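Local coordinates for uncharacterized protein, DUF633, LMOf2365_1472 (Listeria monocytogenes str. 4b F2365, PDB 3GNL), which is uncharacterised but probably methylates N1 of adenine 22 in tRNA, at residues T102-I107 / W130-W135; L123-A128 / E157-A162; W141-E146 / V168-Q173. All coordinates share one frame; numbering follows the deposited sequence. Where two conformers were deposited one is given.

Interaction 1: T102-I107 / W130-W135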
ATOM      1  N   THR A 102       6.391  -0.414  -6.447  1.00 24.30           N
ATOM      2  CA  THR A 102       7.382   0.409  -7.140  1.00 27.45           C
ATOM      3  C   THR A 102       6.724   1.693  -7.676  1.00 26.71           C
ATOM      4  O   THR A 102       7.284   2.780  -7.527  1.00 26.76           O
ATOM      5  CB  THR A 102       8.103  -0.385  -8.264  1.00 29.19           C
ATOM      6  OG1 THR A 102       8.596  -1.603  -7.704  1.00 31.48           O
ATOM      7  CG2 THR A 102       9.274   0.384  -8.803  1.00 31.66           C
ATOM      8  N   LEU A 103       5.531   1.554  -8.259  1.00 27.00           N
ATOM      9  CA  LEU A 103       4.782   2.687  -8.834  1.00 26.67           C
ATOM     10  C   LEU A 103       4.410   3.677  -7.737  1.00 24.48           C
ATOM     11  O   LEU A 103       4.524   4.893  -7.933  1.00 24.30           O
ATOM     12  CB  LEU A 103       3.499   2.258  -9.559  1.00 28.00           C
ATOM     13  CG  LEU A 103       2.683   3.407 -10.216  1.00 31.60           C
ATOM     14  CD1 LEU A 103       3.541   4.453 -11.019  1.00 32.99           C
ATOM     15  CD2 LEU A 103       1.562   2.873 -11.094  1.00 31.52           C
ATOM     16  N   ILE A 104       3.939   3.143  -6.610  1.00 22.88           N
ATOM     17  CA  ILE A 104       3.597   3.976  -5.459  1.00 20.95           C
ATOM     18  C   ILE A 104       4.812   4.703  -4.939  1.00 22.93           C
ATOM     19  O   ILE A 104       4.748   5.889  -4.641  1.00 23.66           O
ATOM     20  CB  ILE A 104       2.920   3.172  -4.283  1.00 19.24           C
ATOM     21  CG1 ILE A 104       1.577   2.588  -4.734  1.00 18.30           C
ATOM     22  CG2 ILE A 104       2.708   4.089  -3.062  1.00 19.54           C
ATOM     23  CD1 ILE A 104       0.838   1.732  -3.705  1.00 18.72           C
ATOM     24  N   ARG A 105       5.931   3.992  -4.848  1.00 23.04           N
ATOM     25  CA  ARG A 105       7.165   4.595  -4.389  1.00 24.58           C
ATOM     26  C   ARG A 105       7.518   5.758  -5.316  1.00 24.92           C
ATOM     27  O   ARG A 105       7.877   6.848  -4.826  1.00 25.96           O
ATOM     28  CB  ARG A 105       8.319   3.567  -4.360  1.00 23.81           C
ATOM     29  CG  ARG A 105       9.583   4.169  -3.693  1.00 26.33           C
ATOM     30  CD  ARG A 105      10.612   3.075  -3.365  1.00 27.18           C
ATOM     31  NE  ARG A 105      11.753   3.647  -2.656  1.00 28.52           N
ATOM     32  CZ  ARG A 105      12.726   2.945  -2.065  1.00 29.84           C
ATOM     33  NH1 ARG A 105      12.748   1.613  -2.121  1.00 29.85           N
ATOM     34  NH2 ARG A 105      13.703   3.593  -1.430  1.00 31.97           N
ATOM     35  N   THR A 106       7.445   5.512  -6.629  1.00 24.90           N
ATOM     36  CA  THR A 106       7.770   6.529  -7.672  1.00 27.25           C
ATOM     37  C   THR A 106       6.867   7.754  -7.493  1.00 27.46           C
ATOM     38  O   THR A 106       7.355   8.894  -7.500  1.00 29.07           O
ATOM     39  CB  THR A 106       7.674   5.932  -9.082  1.00 30.51           C
ATOM     40  OG1 THR A 106       8.649   4.882  -9.179  1.00 32.25           O
ATOM     41  CG2 THR A 106       7.959   6.977 -10.185  1.00 31.70           C
ATOM     42  N   ILE A 107       5.581   7.501  -7.249  1.00 24.55           N
ATOM     43  CA  ILE A 107       4.609   8.572  -7.023  1.00 24.15           C
ATOM     44  C   ILE A 107       5.021   9.415  -5.819  1.00 23.47           C
ATOM     45  O   ILE A 107       4.955  10.660  -5.872  1.00 26.50           O
ATOM     46  CB  ILE A 107       3.178   8.002  -6.868  1.00 23.90           C
ATOM     47  CG1 ILE A 107       2.669   7.579  -8.245  1.00 24.98           C
ATOM     48  CG2 ILE A 107       2.232   9.054  -6.211  1.00 24.35           C
ATOM     49  CD1 ILE A 107       1.394   6.805  -8.188  1.00 25.41           C
ATOM     50  N   TRP A 130       7.512  -4.297   0.325  1.00 18.94           N
ATOM     51  CA  TRP A 130       8.783  -3.971   0.943  1.00 21.37           C
ATOM     52  C   TRP A 130       9.385  -2.673   0.388  1.00 20.56           C
ATOM     53  O   TRP A 130      10.113  -1.982   1.125  1.00 21.60           O
ATOM     54  CB  TRP A 130       9.790  -5.146   0.789  1.00 21.54           C
ATOM     55  CG  TRP A 130      10.243  -5.360  -0.641  1.00 23.50           C
ATOM     56  CD1 TRP A 130       9.681  -6.211  -1.551  1.00 24.76           C
ATOM     57  CD2 TRP A 130      11.336  -4.714  -1.322  1.00 25.92           C
ATOM     58  NE1 TRP A 130      10.354  -6.154  -2.746  1.00 26.14           N
ATOM     59  CE2 TRP A 130      11.371  -5.240  -2.645  1.00 26.75           C
ATOM     60  CE3 TRP A 130      12.296  -3.755  -0.940  1.00 28.00           C
ATOM     61  CZ2 TRP A 130      12.331  -4.843  -3.588  1.00 29.46           C
ATOM     62  CZ3 TRP A 130      13.237  -3.356  -1.874  1.00 29.48           C
ATOM     63  CH2 TRP A 130      13.246  -3.907  -3.187  1.00 29.83           C
ATOM     64  N   GLN A 131       9.113  -2.326  -0.869  1.00 19.48           N
ATOM     65  CA  GLN A 131       9.638  -1.108  -1.491  1.00 22.00           C
ATOM     66  C   GLN A 131       9.162   0.112  -0.707  1.00 21.04           C
ATOM     67  O   GLN A 131       9.904   1.081  -0.547  1.00 21.48           O
ATOM     68  CB  GLN A 131       9.151  -0.943  -2.915  1.00 24.23           C
ATOM     69  CG  GLN A 131       9.730  -1.907  -3.916  1.00 29.16           C
ATOM     70  CD  GLN A 131      10.966  -1.343  -4.543  1.00 31.79           C
ATOM     71  OE1 GLN A 131      11.488  -0.318  -4.095  1.00 32.23           O
ATOM     72  NE2 GLN A 131      11.465  -2.018  -5.583  1.00 35.05           N
ATOM     73  N   LEU A 132       7.935   0.060  -0.230  1.00 20.58           N
ATOM     74  CA  LEU A 132       7.389   1.188   0.518  1.00 19.72           C
ATOM     75  C   LEU A 132       7.901   1.219   1.956  1.00 19.07           C
ATOM     76  O   LEU A 132       8.024   2.288   2.581  1.00 18.40           O
ATOM     77  CB  LEU A 132       5.861   1.133   0.459  1.00 18.93           C
ATOM     78  CG  LEU A 132       5.313   1.336  -0.947  1.00 22.04           C
ATOM     79  CD1 LEU A 132       3.832   1.132  -0.926  1.00 20.31           C
ATOM     80  CD2 LEU A 132       5.676   2.726  -1.523  1.00 22.62           C
ATOM     81  N   ARG A 133       8.241   0.062   2.526  1.00 18.59           N
ATOM     82  CA  ARG A 133       8.840   0.047   3.852  1.00 18.67           C
ATOM     83  C   ARG A 133      10.257   0.573   3.785  1.00 20.57           C
ATOM     84  O   ARG A 133      10.677   1.268   4.717  1.00 20.76           O
ATOM     85  CB  ARG A 133       8.709  -1.354   4.525  1.00 17.06           C
ATOM     86  CG  ARG A 133       7.259  -1.811   4.510  1.00 18.31           C
ATOM     87  CD  ARG A 133       7.030  -2.884   5.531  1.00 19.74           C
ATOM     88  NE  ARG A 133       5.720  -3.492   5.401  1.00 20.56           N
ATOM     89  CZ  ARG A 133       5.432  -4.533   4.625  1.00 20.31           C
ATOM     90  NH1 ARG A 133       6.391  -5.161   3.923  1.00 19.95           N
ATOM     91  NH2 ARG A 133       4.178  -4.982   4.567  1.00 21.36           N
ATOM     92  N   GLU A 134      10.964   0.324   2.669  1.00 19.62           N
ATOM     93  CA  GLU A 134      12.282   0.922   2.455  1.00 22.19           C
ATOM     94  C   GLU A 134      12.144   2.411   2.315  1.00 22.22           C
ATOM     95  O   GLU A 134      12.931   3.138   2.935  1.00 21.95           O
ATOM     96  CB  GLU A 134      13.002   0.335   1.237  1.00 24.76           C
ATOM     97  CG  GLU A 134      14.446   0.751   1.216  1.00 32.22           C
ATOM     98  CD  GLU A 134      15.260  -0.101   0.306  1.00 35.31           C
ATOM     99  OE1 GLU A 134      14.851  -0.300  -0.867  1.00 37.43           O
ATOM    100  OE2 GLU A 134      16.307  -0.589   0.795  1.00 37.08           O
ATOM    101  N   TRP A 135      11.163   2.859   1.527  1.00 20.02           N
ATOM    102  CA  TRP A 135      10.914   4.285   1.381  1.00 20.28           C
ATOM    103  C   TRP A 135      10.672   4.897   2.751  1.00 19.04           C
ATOM    104  O   TRP A 135      11.160   5.999   3.036  1.00 19.97           O
ATOM    105  CB  TRP A 135       9.709   4.483   0.458  1.00 20.19           C
ATOM    106  CG  TRP A 135       9.366   5.971   0.267  1.00 21.00           C
ATOM    107  CD1 TRP A 135       9.843   6.800  -0.686  1.00 22.57           C
ATOM    108  CD2 TRP A 135       8.477   6.727   1.082  1.00 22.44           C
ATOM    109  NE1 TRP A 135       9.312   8.064  -0.509  1.00 23.08           N
ATOM    110  CE2 TRP A 135       8.499   8.056   0.591  1.00 22.37           C
ATOM    111  CE3 TRP A 135       7.712   6.428   2.214  1.00 23.79           C
ATOM    112  CZ2 TRP A 135       7.723   9.092   1.179  1.00 21.83           C
ATOM    113  CZ3 TRP A 135       6.941   7.449   2.795  1.00 24.03           C
ATOM    114  CH2 TRP A 135       6.961   8.764   2.258  1.00 22.91           C
TER

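Interaction 2: L123-A128 / E157-A162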
ATOM      1  N   LEU A 123      -1.333   3.312   2.425  1.00 19.22           N
ATOM      2  CA  LEU A 123      -0.847   2.787   1.127  1.00 18.64           C
ATOM      3  C   LEU A 123      -1.240   1.318   1.048  1.00 18.99           C
ATOM      4  O   LEU A 123      -1.159   0.577   2.040  1.00 18.99           O
ATOM      5  CB  LEU A 123       0.686   2.919   1.041  1.00 18.71           C
ATOM      6  CG  LEU A 123       1.239   4.292   1.345  1.00 19.06           C
ATOM      7  CD1 LEU A 123       2.777   4.202   1.201  1.00 20.89           C
ATOM      8  CD2 LEU A 123       0.621   5.359   0.422  1.00 19.95           C
ATOM      9  N   GLN A 124      -1.686   0.903  -0.141  1.00 18.30           N
ATOM     10  CA  GLN A 124      -2.090  -0.485  -0.319  1.00 19.78           C
ATOM     11  C   GLN A 124      -1.445  -0.967  -1.614  1.00 18.01           C
ATOM     12  O   GLN A 124      -2.040  -0.866  -2.663  1.00 18.60           O
ATOM     13  CB  GLN A 124      -3.609  -0.613  -0.310  1.00 20.57           C
ATOM     14  CG  GLN A 124      -4.096  -2.090  -0.372  1.00 21.01           C
ATOM     15  CD  GLN A 124      -4.204  -2.574  -1.796  1.00 24.24           C
ATOM     16  OE1 GLN A 124      -4.918  -1.977  -2.580  1.00 23.48           O
ATOM     17  NE2 GLN A 124      -3.454  -3.632  -2.145  1.00 28.14           N
ATOM     18  N   PRO A 125      -0.221  -1.506  -1.513  1.00 19.28           N
ATOM     19  CA  PRO A 125       0.475  -2.003  -2.719  1.00 19.06           C
ATOM     20  C   PRO A 125       0.068  -3.435  -3.070  1.00 20.96           C
ATOM     21  O   PRO A 125      -0.125  -4.263  -2.179  1.00 25.08           O
ATOM     22  CB  PRO A 125       1.935  -1.983  -2.310  1.00 19.69           C
ATOM     23  CG  PRO A 125       1.898  -2.303  -0.801  1.00 20.18           C
ATOM     24  CD  PRO A 125       0.619  -1.588  -0.317  1.00 19.19           C
ATOM     25  N   ASN A 126      -0.066  -3.683  -4.359  1.00 20.43           N
ATOM     26  CA  ASN A 126      -0.492  -4.990  -4.879  0.70 22.40           C
ATOM     27  C   ASN A 126       0.703  -5.930  -5.078  1.00 23.79           C
ATOM     28  O   ASN A 126       0.511  -7.100  -5.361  1.00 25.52           O
ATOM     29  CB  ASN A 126      -1.207  -4.808  -6.206  0.70 24.39           C
ATOM     30  CG  ASN A 126      -2.624  -4.276  -6.040  0.70 24.11           C
ATOM     31  OD1 ASN A 126      -3.181  -4.242  -4.936  0.70 26.81           O
ATOM     32  ND2 ASN A 126      -3.199  -3.858  -7.125  0.70 25.19           N
ATOM     33  N   ILE A 127       1.917  -5.392  -4.994  1.00 21.91           N
ATOM     34  CA  ILE A 127       3.174  -6.157  -5.192  1.00 22.78           C
ATOM     35  C   ILE A 127       4.262  -5.355  -4.522  1.00 23.40           C
ATOM     36  O   ILE A 127       4.142  -4.116  -4.403  1.00 22.70           O
ATOM     37  CB  ILE A 127       3.482  -6.375  -6.748  1.00 24.90           C
ATOM     38  CG1 ILE A 127       4.673  -7.322  -7.014  1.00 27.28           C
ATOM     39  CG2 ILE A 127       3.698  -5.078  -7.487  1.00 27.77           C
ATOM     40  CD1 ILE A 127       4.861  -7.633  -8.571  1.00 27.51           C
ATOM     41  N   ALA A 128       5.329  -6.032  -4.109  1.00 21.86           N
ATOM     42  CA  ALA A 128       6.533  -5.359  -3.611  1.00 22.46           C
ATOM     43  C   ALA A 128       6.249  -4.303  -2.500  1.00 19.91           C
ATOM     44  O   ALA A 128       6.765  -3.161  -2.581  1.00 20.39           O
ATOM     45  CB  ALA A 128       7.294  -4.740  -4.778  1.00 22.92           C
ATOM     46  N   GLU A 157      -1.931  -6.307   1.491  1.00 20.97           N
ATOM     47  CA  GLU A 157      -1.341  -5.620   2.646  1.00 20.93           C
ATOM     48  C   GLU A 157      -1.650  -4.132   2.572  1.00 20.91           C
ATOM     49  O   GLU A 157      -1.668  -3.540   1.474  1.00 19.65           O
ATOM     50  CB  GLU A 157       0.179  -5.813   2.667  1.00 23.16           C
ATOM     51  CG  GLU A 157       0.660  -7.260   2.943  1.00 25.81           C
ATOM     52  CD  GLU A 157       2.037  -7.492   2.355  1.00 29.89           C
ATOM     53  OE1 GLU A 157       2.212  -7.414   1.097  1.00 33.41           O
ATOM     54  OE2 GLU A 157       2.938  -7.760   3.139  1.00 29.16           O
ATOM     55  N   ILE A 158      -1.883  -3.553   3.753  1.00 19.65           N
ATOM     56  CA  ILE A 158      -2.161  -2.092   3.896  1.00 19.10           C
ATOM     57  C   ILE A 158      -1.191  -1.581   4.951  1.00 19.84           C
ATOM     58  O   ILE A 158      -0.894  -2.269   5.930  1.00 20.20           O
ATOM     59  CB  ILE A 158      -3.615  -1.856   4.356  1.00 20.25           C
ATOM     60  CG1 ILE A 158      -4.564  -2.410   3.269  1.00 22.27           C
ATOM     61  CG2 ILE A 158      -3.880  -0.336   4.625  1.00 19.70           C
ATOM     62  CD1 ILE A 158      -5.949  -2.581   3.750  1.00 22.58           C
HETATM   63  N   MSE A 159      -0.643  -0.398   4.730  1.00 18.79           N
HETATM   64  CA  MSE A 159       0.236   0.193   5.737  1.00 19.86           C
HETATM   65  C   MSE A 159      -0.155   1.656   5.932  1.00 20.05           C
HETATM   66  O   MSE A 159      -0.520   2.349   4.986  1.00 18.88           O
HETATM   67  CB  MSE A 159       1.711   0.080   5.336  1.00 22.73           C
HETATM   68  CG  MSE A 159       2.149   0.871   4.155  1.00 25.08           C
HETATM   69 SE   MSE A 159       4.098   0.540   3.863  1.00 29.18          SE
HETATM   70  CE  MSE A 159       3.888  -1.200   3.020  1.00 19.19           C
ATOM     71  N   VAL A 160      -0.032   2.118   7.170  1.00 19.95           N
ATOM     72  CA  VAL A 160      -0.373   3.509   7.475  1.00 21.79           C
ATOM     73  C   VAL A 160       0.866   4.136   8.029  1.00 22.23           C
ATOM     74  O   VAL A 160       1.533   3.510   8.875  1.00 22.29           O
ATOM     75  CB  VAL A 160      -1.487   3.560   8.496  1.00 22.52           C
ATOM     76  CG1 VAL A 160      -1.854   5.042   8.792  1.00 22.94           C
ATOM     77  CG2 VAL A 160      -2.711   2.745   8.003  1.00 23.93           C
ATOM     78  N   LEU A 161       1.222   5.308   7.516  1.00 20.49           N
ATOM     79  CA  LEU A 161       2.480   5.959   7.905  1.00 22.77           C
ATOM     80  C   LEU A 161       2.244   7.356   8.417  1.00 23.62           C
ATOM     81  O   LEU A 161       1.255   7.992   8.051  1.00 26.51           O
ATOM     82  CB  LEU A 161       3.428   6.049   6.716  1.00 24.49           C
ATOM     83  CG  LEU A 161       3.820   4.667   6.147  1.00 25.21           C
ATOM     84  CD1 LEU A 161       2.858   4.357   5.053  1.00 25.20           C
ATOM     85  CD2 LEU A 161       5.199   4.624   5.604  1.00 26.78           C
ATOM     86  N   ALA A 162       3.216   7.894   9.151  1.00 25.51           N
ATOM     87  CA  ALA A 162       3.151   9.290   9.624  1.00 26.44           C
ATOM     88  C   ALA A 162       4.587   9.833   9.613  1.00 27.68           C
ATOM     89  O   ALA A 162       5.533   9.057   9.820  1.00 27.60           O
ATOM     90  CB  ALA A 162       2.566   9.341  11.007  1.00 26.77           C
TER
HETATM   91  O   HOH W   1      -0.165  -6.470  -0.941  1.00 32.71           O

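Interaction 3: W141-E146 / V168-Q173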
ATOM      1  N   TRP A 141       9.442   8.226   7.594  1.00 23.14           N
ATOM      2  CA  TRP A 141       8.045   8.041   7.941  1.00 23.63           C
ATOM      3  C   TRP A 141       7.868   6.781   8.778  1.00 22.34           C
ATOM      4  O   TRP A 141       8.264   5.669   8.338  1.00 24.11           O
ATOM      5  CB  TRP A 141       7.150   7.957   6.697  1.00 22.31           C
ATOM      6  CG  TRP A 141       6.999   9.283   5.957  1.00 21.96           C
ATOM      7  CD1 TRP A 141       7.954   9.964   5.315  1.00 24.86           C
ATOM      8  CD2 TRP A 141       5.781  10.035   5.793  1.00 24.28           C
ATOM      9  NE1 TRP A 141       7.439  11.139   4.770  1.00 25.82           N
ATOM     10  CE2 TRP A 141       6.105  11.193   5.068  1.00 23.71           C
ATOM     11  CE3 TRP A 141       4.471   9.862   6.248  1.00 24.19           C
ATOM     12  CZ2 TRP A 141       5.135  12.160   4.725  1.00 25.31           C
ATOM     13  CZ3 TRP A 141       3.502  10.842   5.921  1.00 23.54           C
ATOM     14  CH2 TRP A 141       3.851  11.962   5.165  1.00 25.10           C
ATOM     15  N   LEU A 142       7.303   6.891   9.965  1.00 21.31           N
ATOM     16  CA  LEU A 142       7.008   5.740  10.775  1.00 23.88           C
ATOM     17  C   LEU A 142       5.801   4.960  10.247  1.00 24.18           C
ATOM     18  O   LEU A 142       4.792   5.548   9.849  1.00 23.25           O
ATOM     19  CB  LEU A 142       6.763   6.180  12.222  1.00 25.62           C
ATOM     20  CG  LEU A 142       6.851   5.274  13.422  1.00 29.80           C
ATOM     21  CD1 LEU A 142       8.229   4.537  13.521  1.00 29.43           C
ATOM     22  CD2 LEU A 142       6.663   6.152  14.653  1.00 29.94           C
ATOM     23  N   ILE A 143       5.877   3.631  10.252  1.00 21.73           N
ATOM     24  CA  ILE A 143       4.694   2.810  10.072  1.00 21.28           C
ATOM     25  C   ILE A 143       3.956   2.665  11.412  1.00 23.98           C
ATOM     26  O   ILE A 143       4.512   2.189  12.426  1.00 24.92           O
ATOM     27  CB  ILE A 143       5.097   1.422   9.487  1.00 20.44           C
ATOM     28  CG1 ILE A 143       5.752   1.645   8.128  1.00 19.30           C
ATOM     29  CG2 ILE A 143       3.870   0.467   9.361  1.00 21.77           C
ATOM     30  CD1 ILE A 143       6.599   0.378   7.618  1.00 21.76           C
ATOM     31  N   THR A 144       2.702   3.141  11.452  1.00 23.15           N
ATOM     32  CA  THR A 144       1.928   3.128  12.674  1.00 23.65           C
ATOM     33  C   THR A 144       0.860   2.078  12.765  1.00 22.61           C
ATOM     34  O   THR A 144       0.476   1.691  13.847  1.00 23.30           O
ATOM     35  CB  THR A 144       1.273   4.487  12.894  1.00 25.00           C
ATOM     36  OG1 THR A 144       0.498   4.797  11.742  1.00 25.65           O
ATOM     37  CG2 THR A 144       2.369   5.551  13.017  1.00 26.49           C
ATOM     38  N   SER A 145       0.408   1.567  11.614  1.00 20.47           N
ATOM     39  CA  SER A 145      -0.567   0.493  11.581  1.00 21.52           C
ATOM     40  C   SER A 145      -0.312  -0.269  10.290  1.00 17.63           C
ATOM     41  O   SER A 145       0.188   0.298   9.331  1.00 19.71           O
ATOM     42  CB  SER A 145      -2.009   1.017  11.509  1.00 22.12           C
ATOM     43  OG  SER A 145      -2.446   1.609  12.737  1.00 24.60           O
ATOM     44  N   GLU A 146      -0.663  -1.568  10.345  1.00 19.34           N
ATOM     45  CA  GLU A 146      -0.743  -2.390   9.109  1.00 17.71           C
ATOM     46  C   GLU A 146      -1.831  -3.403   9.248  1.00 18.70           C
ATOM     47  O   GLU A 146      -2.252  -3.793  10.356  1.00 21.25           O
ATOM     48  CB  GLU A 146       0.585  -3.143   8.859  1.00 18.72           C
ATOM     49  CG  GLU A 146       1.822  -2.247   8.758  1.00 19.39           C
ATOM     50  CD  GLU A 146       3.124  -3.049   8.508  1.00 20.73           C
ATOM     51  OE1 GLU A 146       3.498  -3.821   9.441  1.00 20.63           O
ATOM     52  OE2 GLU A 146       3.690  -2.880   7.415  1.00 20.87           O
ATOM     53  N   VAL A 168      13.886   6.817  11.337  1.00 20.76           N
ATOM     54  CA  VAL A 168      13.205   5.532  11.246  1.00 20.77           C
ATOM     55  C   VAL A 168      14.227   4.519  10.773  1.00 17.91           C
ATOM     56  O   VAL A 168      14.895   4.720   9.751  1.00 21.82           O
ATOM     57  CB  VAL A 168      12.007   5.645  10.308  1.00 20.82           C
ATOM     58  CG1 VAL A 168      11.311   4.293  10.134  1.00 20.71           C
ATOM     59  CG2 VAL A 168      10.976   6.647  10.875  1.00 22.32           C
ATOM     60  N   THR A 169      14.343   3.464  11.567  1.00 17.06           N
ATOM     61  CA  THR A 169      15.335   2.385  11.274  1.00 17.79           C
ATOM     62  C   THR A 169      14.688   1.026  11.471  1.00 17.43           C
ATOM     63  O   THR A 169      14.343   0.653  12.599  1.00 18.47           O
ATOM     64  CB  THR A 169      16.594   2.501  12.201  1.00 17.48           C
ATOM     65  OG1 THR A 169      16.204   2.333  13.571  1.00 18.99           O
ATOM     66  CG2 THR A 169      17.311   3.840  12.003  1.00 18.64           C
ATOM     67  N   TRP A 170      14.513   0.279  10.371  1.00 17.78           N
ATOM     68  CA  TRP A 170      13.846  -1.014  10.480  1.00 17.79           C
ATOM     69  C   TRP A 170      14.862  -2.144  10.513  1.00 18.17           C
ATOM     70  O   TRP A 170      16.004  -1.932  10.217  1.00 19.93           O
ATOM     71  CB  TRP A 170      12.977  -1.218   9.215  1.00 18.43           C
ATOM     72  CG  TRP A 170      11.824  -0.228   9.072  1.00 18.39           C
ATOM     73  CD1 TRP A 170      11.576   0.549   7.991  1.00 19.01           C
ATOM     74  CD2 TRP A 170      10.847   0.113  10.082  1.00 17.28           C
ATOM     75  NE1 TRP A 170      10.457   1.338   8.233  1.00 19.83           N
ATOM     76  CE2 TRP A 170      10.000   1.108   9.499  1.00 18.33           C
ATOM     77  CE3 TRP A 170      10.585  -0.315  11.399  1.00 18.40           C
ATOM     78  CZ2 TRP A 170       8.911   1.683  10.200  1.00 19.38           C
ATOM     79  CZ3 TRP A 170       9.470   0.263  12.095  1.00 18.87           C
ATOM     80  CH2 TRP A 170       8.662   1.254  11.466  1.00 18.55           C
ATOM     81  N   THR A 171      14.419  -3.333  10.902  1.00 15.97           N
ATOM     82  CA  THR A 171      15.233  -4.515  10.608  1.00 17.15           C
ATOM     83  C   THR A 171      14.842  -5.016   9.201  1.00 18.65           C
ATOM     84  O   THR A 171      13.788  -4.660   8.661  1.00 17.23           O
ATOM     85  CB  THR A 171      14.975  -5.625  11.562  1.00 18.12           C
ATOM     86  OG1 THR A 171      13.596  -6.050  11.456  1.00 17.59           O
ATOM     87  CG2 THR A 171      15.252  -5.223  12.989  1.00 18.49           C
ATOM     88  N   LYS A 172      15.621  -5.924   8.643  1.00 18.56           N
ATOM     89  CA  LYS A 172      15.281  -6.438   7.321  1.00 19.32           C
ATOM     90  C   LYS A 172      13.966  -7.232   7.390  1.00 19.26           C
ATOM     91  O   LYS A 172      13.199  -7.217   6.425  1.00 19.44           O
ATOM     92  CB  LYS A 172      16.440  -7.273   6.731  1.00 23.18           C
ATOM     93  CG  LYS A 172      16.850  -8.458   7.512  1.00 27.24           C
ATOM     94  CD  LYS A 172      18.141  -9.139   6.910  1.00 29.74           C
ATOM     95  CE  LYS A 172      18.543 -10.360   7.820  1.00 31.61           C
ATOM     96  NZ  LYS A 172      19.384 -11.451   7.160  1.00 34.17           N
ATOM     97  N   GLN A 173      13.706  -7.885   8.518  1.00 17.43           N
ATOM     98  CA  GLN A 173      12.438  -8.599   8.694  1.00 19.28           C
ATOM     99  C   GLN A 173      11.277  -7.611   8.698  1.00 18.50           C
ATOM    100  O   GLN A 173      10.234  -7.843   8.072  1.00 17.81           O
ATOM    101  CB  GLN A 173      12.413  -9.419   9.983  1.00 19.63           C
ATOM    102  CG  GLN A 173      13.410 -10.596  10.013  1.00 21.79           C
ATOM    103  CD  GLN A 173      14.813 -10.225  10.496  1.00 25.74           C
ATOM    104  OE1 GLN A 173      15.228  -9.054  10.550  1.00 24.71           O
ATOM    105  NE2 GLN A 173      15.577 -11.264  10.848  1.00 28.75           N
TER

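Interaction 1: T102-I107 / W130-W135
Gln131 opens the contact by meeting both Thr102 and Arg105. Its chain starts toward helix 102-107 and bends sharply at chi2 (-91°), which brings OE1 round to the guanidinium: Arg105 NH1 donates to Gln131 OE1 over 3.0 Å, arriving nearly in line with the C=O bond. The amide and guanidinium planes stand 76° apart, and the other end of the amide, NE2, lies 3.6 Å from Thr102 OG1. Leu132 supplies the apolar part. Its CD2 approaches Ile104 CG2 to 3.6 Å, the two side chains crossing at about a right angle, and also packs on the backbone N and CB of Arg105. Glu134 adds the charged partner, with Arg105 NH1 to Glu134 OE1 at 3.1 Å; this salt bridge is nearly straight, lies in the guanidinium plane and uses the anti side of the carboxylate. NH1 therefore grips two acceptors, while Glu109 pairs with NE, so the rotation of the guanidinium is well fixed. Trp135 finishes the surface: its CB lies over one face of the guanidinium, 3.8 Å from Arg105 NE, and its CD1 is 4.0 Å from Arg105 CG. The extended Arg105 is thus a knob held in a hole formed by Gln131, Leu132, Glu134 and Trp135. Below, Ile104 and Leu132 both rest on Pro125 of strand 120-125. Two neighbouring helices running roughly parallel, 28° between their directions, on one face of a largely parallel sheet are characteristic of the Rossmann-like methyltransferase fold.

Interaction 2: L123-A128 / E157-A162
Leu123 and Met159 form the tight part of this contact, an antiparallel hydrogen-bonded pair. Leu123 N donates to Met159 O and Met159 N to Leu123 O, both at 2.9 Å and both close to straight. On the sheet face that carries these two residues, Leu123 CB meets Met159 CG at 4.0 Å, and Leu123 CD1 touches Leu161 CD1 at 3.9 Å with the leucines crossing at about a right angle. On the other face Gln124 CG lies against Ile158 CG1 at 3.7 Å; CG stands anti to the backbone N (chi1 -175°), and the turn at chi2 directs the amide so that OE1 bonds Arg11. The pairing slackens where Pro125, lacking an N-H, faces Glu157. Glu157 O is buried there without a hydrogen-bond partner, met by Gln124 CG at 3.4 Å, by Pro125 CD and by a CA-H...O contact from Gln124 CA. A water at this looser end bonds Glu157 N and OE1; its link to Pro125 O is doubtful, being suspiciously short. Helix 129-139 covers the Leu123 and Met159 face, helix 10-16 covers Gln124 and Ile158, and strands 93-99 and 141-151 flank the pair.

Interaction 3: W141-E146 / V168-Q173
Trp170 lays the rim of its indole on Ile143 of edge strand 141-151, and with Val168 it makes the loop after strand 154-163 a cover for the antiparallel end of the Rossmann-like sheet. Apolar contacts carry most of the interface. Ile143 CD1 reaches Trp170 CZ2 at 3.7 Å, crossing the indole obliquely, and Ile143 CB and CG1 lie close to the same carbon. Leu142 comes in from beside it, its CD1 3.9 Å from Trp170 CH2 and the two side chains at about a right angle; placing CG anti to the backbone N (chi1 -160°) turns this branch toward the ring. Within the loop, Val168 CG1 sits over one face of the indole, toward its rim.

Side chain to backbone contacts form a second group. Val168 CG2 packs on the peptide between Trp141 and Leu142, 3.8 Å from both Trp141 C and Leu142 N.

Polar bonds come from helix 129-139 and its end. Ser136 accepts from Trp170 NE1 and also bonds Trp141 O, so one serine links the loop to the strand, while Glu137 and Asn140 hold the backbone N atoms of Trp170 and Val168. The indole is therefore fixed at its N-H as well as by its packing. At the indole's edge, nearly in its plane, Ile143 N lies 3.6 Å from Trp170 CZ2.

Overall arrangement
From the N terminus, helix 101-110 leads into strand 120-125 and then helix 129-139, and interaction 1 closes that loop by pairing the two helices. Interaction 2 begins between them and closes only at strand 154-163, so it crosses interaction 1. Interaction 3 opens on strand 141-151, inside the loop of interaction 2, and ends beyond it at 168-173; these two cross as well, whereas interactions 1 and 3 follow in series. Arg133 joins all three regions, with a salt bridge to Glu146, a weak ion pair to Glu157 and packing on Met159 and Ile143. Together the contacts tie the parallel strands, the antiparallel end of the sheet and the loop leading to helix 172-177 together.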